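Local coordinates for protein aromatic-amino-acid:2-oxoglutarate transaminase (Candida albicans, PDB 6HND) that probably transfers amino groups between aromatic amino acids, possibly also 2-aminoadipate, and 2-oxo acids, using pyridoxal 5'-phosphate as cofactor, at residues B[204-212]-B[477-488]; B[441-449]-B[510-521]. All coordinates share one frame; numbering follows the deposited sequence.

Contact 1 (B[204-212]-B[477-488])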
loop_
_atom_site.group_PDB
_atom_site.type_symbol
_atom_site.label_atom_id
_atom_site.label_comp_id
_atom_site.label_asym_id
_atom_site.label_seq_id
_atom_site.Cartn_x
_atom_site.Cartn_y
_atom_site.Cartn_z
ATOM N N LYS B 204 23.858 0.535 5.840
ATOM C CA LYS B 204 24.704 -0.605 5.385
ATOM C C LYS B 204 24.279 -1.873 6.154
ATOM O O LYS B 204 24.120 -1.822 7.395
ATOM C CB LYS B 204 26.205 -0.307 5.536
ATOM C CG LYS B 204 27.087 -1.062 4.536
ATOM C CD LYS B 204 28.375 -1.689 5.095
ATOM C CE LYS B 204 28.659 -3.116 4.632
ATOM N NZ LYS B 204 29.541 -3.181 3.441
ATOM N N ALA B 205 24.090 -2.974 5.432
ATOM C CA ALA B 205 23.837 -4.322 5.984
ATOM C C ALA B 205 25.175 -4.990 6.305
ATOM O O ALA B 205 26.025 -5.129 5.404
ATOM C CB ALA B 205 23.053 -5.133 4.993
ATOM N N VAL B 206 25.361 -5.378 7.561
ATOM C CA VAL B 206 26.532 -6.178 8.021
ATOM C C VAL B 206 26.015 -7.571 8.363
ATOM O O VAL B 206 25.074 -7.718 9.146
ATOM C CB VAL B 206 27.233 -5.473 9.192
ATOM C CG1 VAL B 206 28.070 -6.422 10.025
ATOM C CG2 VAL B 206 28.057 -4.304 8.654
ATOM N N PRO B 207 26.575 -8.608 7.710
ATOM C CA PRO B 207 26.118 -9.979 7.886
ATOM C C PRO B 207 26.521 -10.569 9.245
ATOM O O PRO B 207 27.618 -10.342 9.682
ATOM C CB PRO B 207 26.820 -10.704 6.726
ATOM C CG PRO B 207 28.121 -9.947 6.570
ATOM C CD PRO B 207 27.732 -8.502 6.810
ATOM N N VAL B 208 25.611 -11.298 9.875
ATOM C CA VAL B 208 25.807 -11.998 11.177
ATOM C C VAL B 208 25.798 -13.499 10.869
ATOM O O VAL B 208 24.749 -13.999 10.385
ATOM C CB VAL B 208 24.701 -11.609 12.184
ATOM C CG1 VAL B 208 24.633 -12.567 13.359
ATOM C CG2 VAL B 208 24.845 -10.175 12.696
ATOM N N LYS B 209 26.903 -14.191 11.134
ATOM C CA LYS B 209 27.088 -15.619 10.758
ATOM C C LYS B 209 25.999 -16.482 11.403
ATOM O O LYS B 209 25.583 -16.221 12.532
ATOM C CB LYS B 209 28.460 -16.165 11.167
ATOM C CG LYS B 209 29.654 -15.449 10.554
ATOM C CD LYS B 209 30.966 -16.210 10.676
ATOM C CE LYS B 209 32.178 -15.350 10.352
ATOM N NZ LYS B 209 33.406 -16.177 10.310
ATOM N N ILE B 210 25.539 -17.474 10.657
ATOM C CA ILE B 210 24.580 -18.494 11.139
ATOM C C ILE B 210 25.369 -19.756 11.424
ATOM O O ILE B 210 26.219 -20.131 10.611
ATOM C CB ILE B 210 23.480 -18.718 10.100
ATOM C CG1 ILE B 210 22.449 -17.589 10.176
ATOM C CG2 ILE B 210 22.856 -20.092 10.283
ATOM C CD1 ILE B 210 21.520 -17.579 9.007
ATOM N N ASN B 211 25.107 -20.363 12.577
ATOM C CA ASN B 211 25.658 -21.687 12.947
ATOM C C ASN B 211 24.756 -22.741 12.271
ATOM O O ASN B 211 23.541 -22.679 12.481
ATOM C CB ASN B 211 25.764 -21.753 14.470
ATOM C CG ASN B 211 25.960 -23.158 15.000
ATOM O OD1 ASN B 211 26.558 -23.987 14.329
ATOM N ND2 ASN B 211 25.457 -23.430 16.198
ATOM N N PHE B 212 25.333 -23.699 11.534
ATOM C CA PHE B 212 24.614 -24.731 10.740
ATOM C C PHE B 212 24.624 -26.112 11.412
ATOM O O PHE B 212 24.127 -27.054 10.774
ATOM C CB PHE B 212 25.200 -24.779 9.329
ATOM C CG PHE B 212 24.654 -23.691 8.439
ATOM C CD1 PHE B 212 25.263 -22.442 8.376
ATOM C CD2 PHE B 212 23.496 -23.898 7.708
ATOM C CE1 PHE B 212 24.749 -21.449 7.554
ATOM C CE2 PHE B 212 22.968 -22.890 6.918
ATOM C CZ PHE B 212 23.594 -21.667 6.845
ATOM N N VAL B 477 23.437 -11.563 2.488
ATOM C CA VAL B 477 23.771 -10.123 2.632
ATOM C C VAL B 477 25.020 -9.842 1.790
ATOM O O VAL B 477 25.005 -8.875 1.024
ATOM C CB VAL B 477 23.954 -9.766 4.109
ATOM C CG1 VAL B 477 24.415 -8.321 4.268
ATOM C CG2 VAL B 477 22.657 -10.050 4.878
ATOM N N ASP B 478 26.024 -10.714 1.890
ATOM C CA ASP B 478 27.335 -10.579 1.211
ATOM C C ASP B 478 27.796 -11.978 0.793
ATOM O O ASP B 478 28.064 -12.824 1.669
ATOM C CB ASP B 478 28.364 -9.892 2.116
ATOM C CG ASP B 478 29.630 -9.468 1.381
ATOM O OD1 ASP B 478 30.405 -10.354 0.947
ATOM O OD2 ASP B 478 29.829 -8.254 1.243
ATOM N N LEU B 479 27.925 -12.179 -0.510
ATOM C CA LEU B 479 28.219 -13.484 -1.128
ATOM C C LEU B 479 29.618 -13.946 -0.713
ATOM O O LEU B 479 29.724 -15.095 -0.281
ATOM C CB LEU B 479 28.080 -13.338 -2.646
ATOM C CG LEU B 479 28.153 -14.649 -3.430
ATOM C CD1 LEU B 479 27.363 -15.748 -2.724
ATOM C CD2 LEU B 479 27.655 -14.454 -4.858
ATOM N N GLU B 480 30.642 -13.091 -0.815
ATOM C CA GLU B 480 32.040 -13.468 -0.465
ATOM C C GLU B 480 32.057 -13.921 0.994
ATOM O O GLU B 480 32.625 -14.988 1.311
ATOM C CB GLU B 480 33.019 -12.310 -0.698
ATOM C CG GLU B 480 33.836 -12.454 -1.978
ATOM C CD GLU B 480 34.697 -13.711 -2.031
ATOM O OE1 GLU B 480 34.633 -14.405 -3.059
ATOM O OE2 GLU B 480 35.401 -14.013 -1.023
ATOM N N PHE B 481 31.409 -13.156 1.861
ATOM C CA PHE B 481 31.396 -13.457 3.307
ATOM C C PHE B 481 30.860 -14.869 3.562
ATOM O O PHE B 481 31.460 -15.564 4.383
ATOM C CB PHE B 481 30.512 -12.457 4.037
ATOM C CG PHE B 481 30.542 -12.589 5.536
ATOM C CD1 PHE B 481 31.572 -12.017 6.276
ATOM C CD2 PHE B 481 29.515 -13.243 6.200
ATOM C CE1 PHE B 481 31.573 -12.107 7.664
ATOM C CE2 PHE B 481 29.502 -13.299 7.586
ATOM C CZ PHE B 481 30.534 -12.737 8.317
ATOM N N SER B 482 29.757 -15.244 2.907
ATOM C CA SER B 482 28.942 -16.439 3.230
ATOM C C SER B 482 29.219 -17.633 2.293
ATOM O O SER B 482 28.639 -18.692 2.505
ATOM C CB SER B 482 27.509 -16.027 3.220
ATOM O OG SER B 482 27.319 -14.988 4.155
ATOM N N LYS B 483 30.088 -17.467 1.311
ATOM C CA LYS B 483 30.506 -18.465 0.286
ATOM C C LYS B 483 30.585 -19.864 0.903
ATOM O O LYS B 483 29.946 -20.802 0.364
ATOM C CB LYS B 483 31.895 -18.078 -0.257
ATOM C CG LYS B 483 32.079 -18.110 -1.763
ATOM C CD LYS B 483 33.534 -18.238 -2.220
ATOM C CE LYS B 483 34.471 -17.208 -1.620
ATOM N NZ LYS B 483 35.272 -17.771 -0.509
ATOM N N ASP B 484 31.387 -20.005 1.961
ATOM C CA ASP B 484 31.755 -21.330 2.536
ATOM C C ASP B 484 30.552 -22.014 3.192
ATOM O O ASP B 484 30.645 -23.207 3.359
ATOM C CB ASP B 484 32.884 -21.223 3.555
ATOM C CG ASP B 484 34.220 -20.898 2.916
ATOM O OD1 ASP B 484 34.417 -21.266 1.725
ATOM O OD2 ASP B 484 35.044 -20.273 3.616
ATOM N N ARG B 485 29.476 -21.299 3.541
ATOM C CA ARG B 485 28.262 -21.894 4.161
ATOM C C ARG B 485 27.093 -21.898 3.172
ATOM O O ARG B 485 25.942 -22.192 3.593
ATOM C CB ARG B 485 27.987 -21.144 5.463
ATOM C CG ARG B 485 29.089 -21.365 6.483
ATOM C CD ARG B 485 28.870 -20.595 7.752
ATOM N NE ARG B 485 28.959 -19.176 7.493
ATOM C CZ ARG B 485 30.066 -18.509 7.212
ATOM N NH1 ARG B 485 31.235 -19.125 7.140
ATOM N NH2 ARG B 485 29.997 -17.209 6.981
ATOM N N SER B 486 27.373 -21.647 1.892
ATOM C CA SER B 486 26.360 -21.475 0.818
ATOM C C SER B 486 26.021 -22.827 0.202
ATOM O O SER B 486 25.205 -22.837 -0.748
ATOM C CB SER B 486 26.839 -20.524 -0.231
ATOM O OG SER B 486 26.840 -19.210 0.284
ATOM N N ASN B 487 26.588 -23.910 0.746
ATOM C CA ASN B 487 26.409 -25.292 0.209
ATOM C C ASN B 487 25.043 -25.856 0.624
ATOM O O ASN B 487 24.984 -26.940 1.216
ATOM C CB ASN B 487 27.561 -26.213 0.630
ATOM C CG ASN B 487 27.725 -26.312 2.135
ATOM O OD1 ASN B 487 27.572 -25.312 2.854
ATOM N ND2 ASN B 487 27.990 -27.525 2.606
ATOM N N PHE B 488 23.950 -25.174 0.302
ATOM C CA PHE B 488 22.606 -25.700 0.641
ATOM C C PHE B 488 21.575 -25.147 -0.327
ATOM O O PHE B 488 21.792 -24.071 -0.871
ATOM C CB PHE B 488 22.209 -25.410 2.093
ATOM C CG PHE B 488 21.957 -23.968 2.445
ATOM C CD1 PHE B 488 22.990 -23.153 2.884
ATOM C CD2 PHE B 488 20.679 -23.441 2.408
ATOM C CE1 PHE B 488 22.741 -21.842 3.274
ATOM C CE2 PHE B 488 20.435 -22.119 2.751
ATOM C CZ PHE B 488 21.467 -21.318 3.172
#
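Pro207 sets its CG over the middle of the Phe481 ring, 3.7 Å from the ring centroid and 14° off the normal, a CH-pi contact made squarely on the face. The ring reaches the strand because Phe481 turns its CG opposite the backbone N (chi1 -174°), while its own short helix, 479-482, is N-capped by Asp478, whose OD1 accepts from Phe481 N at 3.1 Å. On the other flank of the proline, Val477 touches Pro207 and pushes CG1 to within 3.5 Å of Ala205 CB. Lys209, extended beyond CG, crosses the Phe481 side chain at about a right angle: its CG lies 3.6 Å from Phe481 CZ, and its CD lies over one face of the Arg485 guanidinium. The polar end of Arg485 is held by Glu188, which makes a salt bridge with NH2 and accepts from Ser482 OG and from Ile210 N, so one carboxylate ties both segments together. Farther along, Phe212 rests on Arg485 CB and meets Phe488 obliquely, with ring planes 44° apart and centroids at 5.4 Å. Segment 204-212 holds strand 204-208, an edge strand of the large mixed sheet within this chain, hydrogen-bonded to strand 183-187; the segment 477-488 leads into strand 488-492 of the smaller antiparallel sheet and rests its Leu479, Lys483 and Ser486 on helix 451-465.

Contact 2 (B[441-449]-B[510-521])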
loop_
_atom_site.group_PDB
_atom_site.type_symbol
_atom_site.label_atom_id
_atom_site.label_comp_id
_atom_site.label_asym_id
_atom_site.label_seq_id
_atom_site.Cartn_x
_atom_site.Cartn_y
_atom_site.Cartn_z
ATOM N N PHE B 441 18.550 -27.842 3.105
ATOM C CA PHE B 441 19.004 -29.087 2.438
ATOM C C PHE B 441 20.477 -28.893 2.111
ATOM O O PHE B 441 20.789 -28.150 1.156
ATOM C CB PHE B 441 18.154 -29.349 1.196
ATOM C CG PHE B 441 18.429 -30.641 0.482
ATOM C CD1 PHE B 441 17.985 -31.841 1.001
ATOM C CD2 PHE B 441 19.059 -30.650 -0.753
ATOM C CE1 PHE B 441 18.198 -33.032 0.318
ATOM C CE2 PHE B 441 19.295 -31.840 -1.422
ATOM C CZ PHE B 441 18.834 -33.024 -0.901
ATOM N N LYS B 442 21.328 -29.522 2.911
ATOM C CA LYS B 442 22.799 -29.409 2.844
ATOM C C LYS B 442 23.340 -30.359 1.780
ATOM O O LYS B 442 22.831 -31.483 1.625
ATOM C CB LYS B 442 23.385 -29.678 4.230
ATOM C CG LYS B 442 23.102 -28.576 5.244
ATOM C CD LYS B 442 23.996 -28.602 6.455
ATOM C CE LYS B 442 23.405 -29.424 7.580
ATOM N NZ LYS B 442 24.000 -29.055 8.886
ATOM N N ILE B 443 24.329 -29.873 1.048
ATOM C CA ILE B 443 25.111 -30.629 0.042
ATOM C C ILE B 443 26.524 -30.771 0.606
ATOM O O ILE B 443 27.214 -29.717 0.713
ATOM C CB ILE B 443 25.116 -29.865 -1.295
ATOM C CG1 ILE B 443 23.716 -29.414 -1.721
ATOM C CG2 ILE B 443 25.825 -30.695 -2.353
ATOM C CD1 ILE B 443 22.673 -30.514 -1.770
ATOM N N ASN B 444 26.916 -32.000 0.955
ATOM C CA ASN B 444 28.246 -32.345 1.527
ATOM C C ASN B 444 29.262 -32.389 0.369
ATOM O O ASN B 444 29.861 -33.462 0.097
ATOM C CB ASN B 444 28.166 -33.586 2.442
ATOM C CG ASN B 444 27.218 -33.369 3.622
ATOM O OD1 ASN B 444 27.074 -32.240 4.125
ATOM N ND2 ASN B 444 26.556 -34.425 4.095
ATOM N N LEU B 445 29.518 -31.234 -0.250
ATOM C CA LEU B 445 30.643 -31.105 -1.218
ATOM C C LEU B 445 31.947 -31.347 -0.464
ATOM O O LEU B 445 32.051 -30.989 0.700
ATOM C CB LEU B 445 30.651 -29.717 -1.875
ATOM C CG LEU B 445 29.414 -29.381 -2.691
ATOM C CD1 LEU B 445 29.383 -27.914 -3.028
ATOM C CD2 LEU B 445 29.340 -30.223 -3.936
ATOM N N PRO B 446 32.982 -31.943 -1.096
ATOM C CA PRO B 446 34.334 -31.901 -0.538
ATOM C C PRO B 446 34.729 -30.464 -0.159
ATOM O O PRO B 446 34.439 -29.531 -0.883
ATOM C CB PRO B 446 35.247 -32.458 -1.639
ATOM C CG PRO B 446 34.324 -33.239 -2.563
ATOM C CD PRO B 446 32.912 -32.690 -2.358
ATOM N N LYS B 447 35.419 -30.327 0.962
ATOM C CA LYS B 447 35.820 -29.019 1.540
ATOM C C LYS B 447 36.548 -28.166 0.486
ATOM O O LYS B 447 36.394 -26.930 0.517
ATOM C CB LYS B 447 36.681 -29.283 2.780
ATOM C CG LYS B 447 37.165 -28.069 3.560
ATOM C CD LYS B 447 37.923 -28.482 4.815
ATOM C CE LYS B 447 38.445 -27.328 5.637
ATOM N NZ LYS B 447 37.334 -26.445 6.080
ATOM N N ASP B 448 37.353 -28.785 -0.381
ATOM C CA ASP B 448 38.331 -28.051 -1.233
ATOM C C ASP B 448 37.761 -27.711 -2.619
ATOM O O ASP B 448 38.542 -27.166 -3.427
ATOM C CB ASP B 448 39.651 -28.820 -1.381
ATOM C CG ASP B 448 39.556 -30.131 -2.142
ATOM O OD1 ASP B 448 38.525 -30.815 -2.013
ATOM O OD2 ASP B 448 40.521 -30.452 -2.858
ATOM N N VAL B 449 36.493 -28.034 -2.917
ATOM C CA VAL B 449 35.854 -27.669 -4.221
ATOM C C VAL B 449 35.296 -26.250 -4.075
ATOM O O VAL B 449 35.031 -25.828 -2.935
ATOM C CB VAL B 449 34.792 -28.670 -4.720
ATOM C CG1 VAL B 449 35.361 -30.065 -4.861
ATOM C CG2 VAL B 449 33.546 -28.698 -3.858
ATOM N N THR B 510 16.853 -35.679 -4.745
ATOM C CA THR B 510 17.873 -36.621 -4.246
ATOM C C THR B 510 18.458 -37.446 -5.399
ATOM O O THR B 510 19.675 -37.718 -5.324
ATOM C CB THR B 510 17.250 -37.422 -3.106
ATOM O OG1 THR B 510 16.014 -37.962 -3.577
ATOM C CG2 THR B 510 17.018 -36.536 -1.906
ATOM N N ASP B 511 17.645 -37.830 -6.397
ATOM C CA ASP B 511 18.099 -38.500 -7.648
ATOM C C ASP B 511 19.108 -37.586 -8.359
ATOM O O ASP B 511 20.190 -38.052 -8.765
ATOM C CB ASP B 511 16.946 -38.768 -8.616
ATOM C CG ASP B 511 15.978 -39.898 -8.282
ATOM O OD1 ASP B 511 16.250 -40.706 -7.350
ATOM O OD2 ASP B 511 14.933 -39.955 -8.977
ATOM N N ALA B 512 18.767 -36.312 -8.519
ATOM C CA ALA B 512 19.644 -35.318 -9.178
ATOM C C ALA B 512 20.970 -35.169 -8.410
ATOM O O ALA B 512 22.017 -35.106 -9.063
ATOM C CB ALA B 512 18.907 -34.009 -9.290
ATOM N N VAL B 513 20.946 -35.111 -7.068
ATOM C CA VAL B 513 22.188 -34.937 -6.258
ATOM C C VAL B 513 23.025 -36.207 -6.391
ATOM O O VAL B 513 24.260 -36.088 -6.606
ATOM C CB VAL B 513 21.942 -34.583 -4.777
ATOM C CG1 VAL B 513 23.274 -34.382 -4.070
ATOM C CG2 VAL B 513 21.069 -33.347 -4.580
ATOM N N TYR B 514 22.381 -37.368 -6.267
ATOM C CA TYR B 514 23.010 -38.701 -6.433
ATOM C C TYR B 514 23.764 -38.768 -7.765
ATOM O O TYR B 514 24.956 -39.119 -7.750
ATOM C CB TYR B 514 21.994 -39.843 -6.405
ATOM C CG TYR B 514 22.688 -41.183 -6.446
ATOM C CD1 TYR B 514 23.336 -41.660 -5.321
ATOM C CD2 TYR B 514 22.769 -41.932 -7.614
ATOM C CE1 TYR B 514 24.023 -42.860 -5.339
ATOM C CE2 TYR B 514 23.456 -43.140 -7.648
ATOM C CZ TYR B 514 24.089 -43.607 -6.505
ATOM O OH TYR B 514 24.790 -44.780 -6.475
ATOM N N GLU B 515 23.099 -38.450 -8.879
ATOM C CA GLU B 515 23.748 -38.515 -10.209
ATOM C C GLU B 515 24.917 -37.541 -10.205
ATOM O O GLU B 515 25.992 -37.903 -10.708
ATOM C CB GLU B 515 22.792 -38.204 -11.359
ATOM C CG GLU B 515 23.297 -38.717 -12.712
ATOM C CD GLU B 515 22.822 -37.918 -13.924
ATOM O OE1 GLU B 515 23.677 -37.242 -14.577
ATOM O OE2 GLU B 515 21.598 -37.948 -14.213
ATOM N N PHE B 516 24.734 -36.356 -9.639
ATOM C CA PHE B 516 25.751 -35.275 -9.716
ATOM C C PHE B 516 27.021 -35.762 -9.013
ATOM O O PHE B 516 28.128 -35.603 -9.594
ATOM C CB PHE B 516 25.186 -33.966 -9.168
ATOM C CG PHE B 516 26.193 -32.861 -9.005
ATOM C CD1 PHE B 516 26.574 -32.088 -10.084
ATOM C CD2 PHE B 516 26.705 -32.559 -7.764
ATOM C CE1 PHE B 516 27.490 -31.061 -9.933
ATOM C CE2 PHE B 516 27.617 -31.533 -7.609
ATOM C CZ PHE B 516 28.016 -30.789 -8.693
ATOM N N PHE B 517 26.867 -36.375 -7.835
ATOM C CA PHE B 517 27.975 -36.969 -7.035
ATOM C C PHE B 517 28.604 -38.172 -7.768
ATOM O O PHE B 517 29.858 -38.223 -7.870
ATOM C CB PHE B 517 27.494 -37.304 -5.620
ATOM C CG PHE B 517 27.710 -36.187 -4.620
ATOM C CD1 PHE B 517 26.883 -35.068 -4.608
ATOM C CD2 PHE B 517 28.774 -36.235 -3.726
ATOM C CE1 PHE B 517 27.085 -34.048 -3.695
ATOM C CE2 PHE B 517 28.986 -35.210 -2.823
ATOM C CZ PHE B 517 28.135 -34.121 -2.808
ATOM N N SER B 518 27.784 -39.081 -8.305
ATOM C CA SER B 518 28.224 -40.257 -9.109
ATOM C C SER B 518 29.066 -39.786 -10.310
ATOM O O SER B 518 30.061 -40.465 -10.631
ATOM C CB SER B 518 27.053 -41.094 -9.561
ATOM O OG SER B 518 26.198 -41.404 -8.459
ATOM N N ASN B 519 28.702 -38.646 -10.912
ATOM C CA ASN B 519 29.398 -38.036 -12.074
ATOM C C ASN B 519 30.713 -37.351 -11.663
ATOM O O ASN B 519 31.353 -36.779 -12.564
ATOM C CB ASN B 519 28.509 -37.018 -12.792
ATOM C CG ASN B 519 27.276 -37.632 -13.413
ATOM O OD1 ASN B 519 27.120 -38.848 -13.423
ATOM N ND2 ASN B 519 26.381 -36.793 -13.903
ATOM N N GLY B 520 31.123 -37.416 -10.391
ATOM C CA GLY B 520 32.313 -36.712 -9.875
ATOM C C GLY B 520 32.089 -35.208 -9.711
ATOM O O GLY B 520 33.101 -34.463 -9.745
ATOM N N LEU B 521 30.832 -34.782 -9.500
ATOM C CA LEU B 521 30.403 -33.367 -9.257
ATOM C C LEU B 521 30.410 -32.622 -10.595
ATOM O O LEU B 521 31.103 -31.578 -10.712
ATOM C CB LEU B 521 31.299 -32.678 -8.216
ATOM C CG LEU B 521 31.446 -33.412 -6.888
ATOM C CD1 LEU B 521 32.666 -32.894 -6.129
ATOM C CD2 LEU B 521 30.183 -33.276 -6.056
#
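Tyr514 O is gripped twice by Ser518, from its backbone N at 2.9 Å and its OG at 2.7 Å, in the same helical turns whose inner side brings Val513 and Phe517 against Phe441 and Ile443. The hydroxyl sits above the carbonyl plane, 45° out of it, while the amide makes the usual helical bond. Across the contact the chemistry turns apolar, and the flat groups meet it mostly by their edges. Val513 CG2 stands in the plane of the Phe441 ring, 3.9 Å from CE2, the two side chains coming from opposite directions; Thr510 adds its CG2 near CZ of the same ring. The Phe517 ring points its rim at the strand end: CE1 packs 3.8 Å from Ile443 CG2, and CZ lies 3.4 Å from Asn444 O. One face of that ring is covered by Leu521 CD2, poised over its centre, and the ring also stacks with Tyr427. Leu521 can fold back so because Gly520, with positive phi, ends the helix in a Schellman motif, returning Leu521 N to Phe516 O. Leu521 CD2 also reaches Leu445 CD2 at 3.8 Å, while Leu521 CD1 meets Pro446 CD end-on, also at 3.8 Å, and touches Val449 at the close of a type I turn. The residue after the Schellman glycine thus packs both on its own helix and on the other segment. Strand 441-443 and helix 510-518 run nearly parallel, 8° apart with axes 11.5 Å from each other; the strand is flanked by strands 428-430 and 488-492 of the antiparallel sheet, and helix 451-465 packs beside both through Leu458.

How the contacts relate
Both contacts are partly buried, but contact 2 lies nearer the chain's periphery, and two of its touching residues are exposed, against none in contact 1. Contact 1 joins the edge of the large mixed sheet to the approach of the small antiparallel one, and it mixes apolar packing with the alkyl part of Lys209 and with Arg485, whose guanidinium pairs with Glu188. Contact 2 stays within the small sheet and its covering C-terminal helix, and its touching side chains are largely hydrocarbon. The two meet where strand 438-443 passes Phe212 and Asn487: Asn487 ND2 probably hydrogen-bonds to Ile443 O, and Lys442 NZ lies 2.8 Å from Phe212 O. Helix 451-465 borders both.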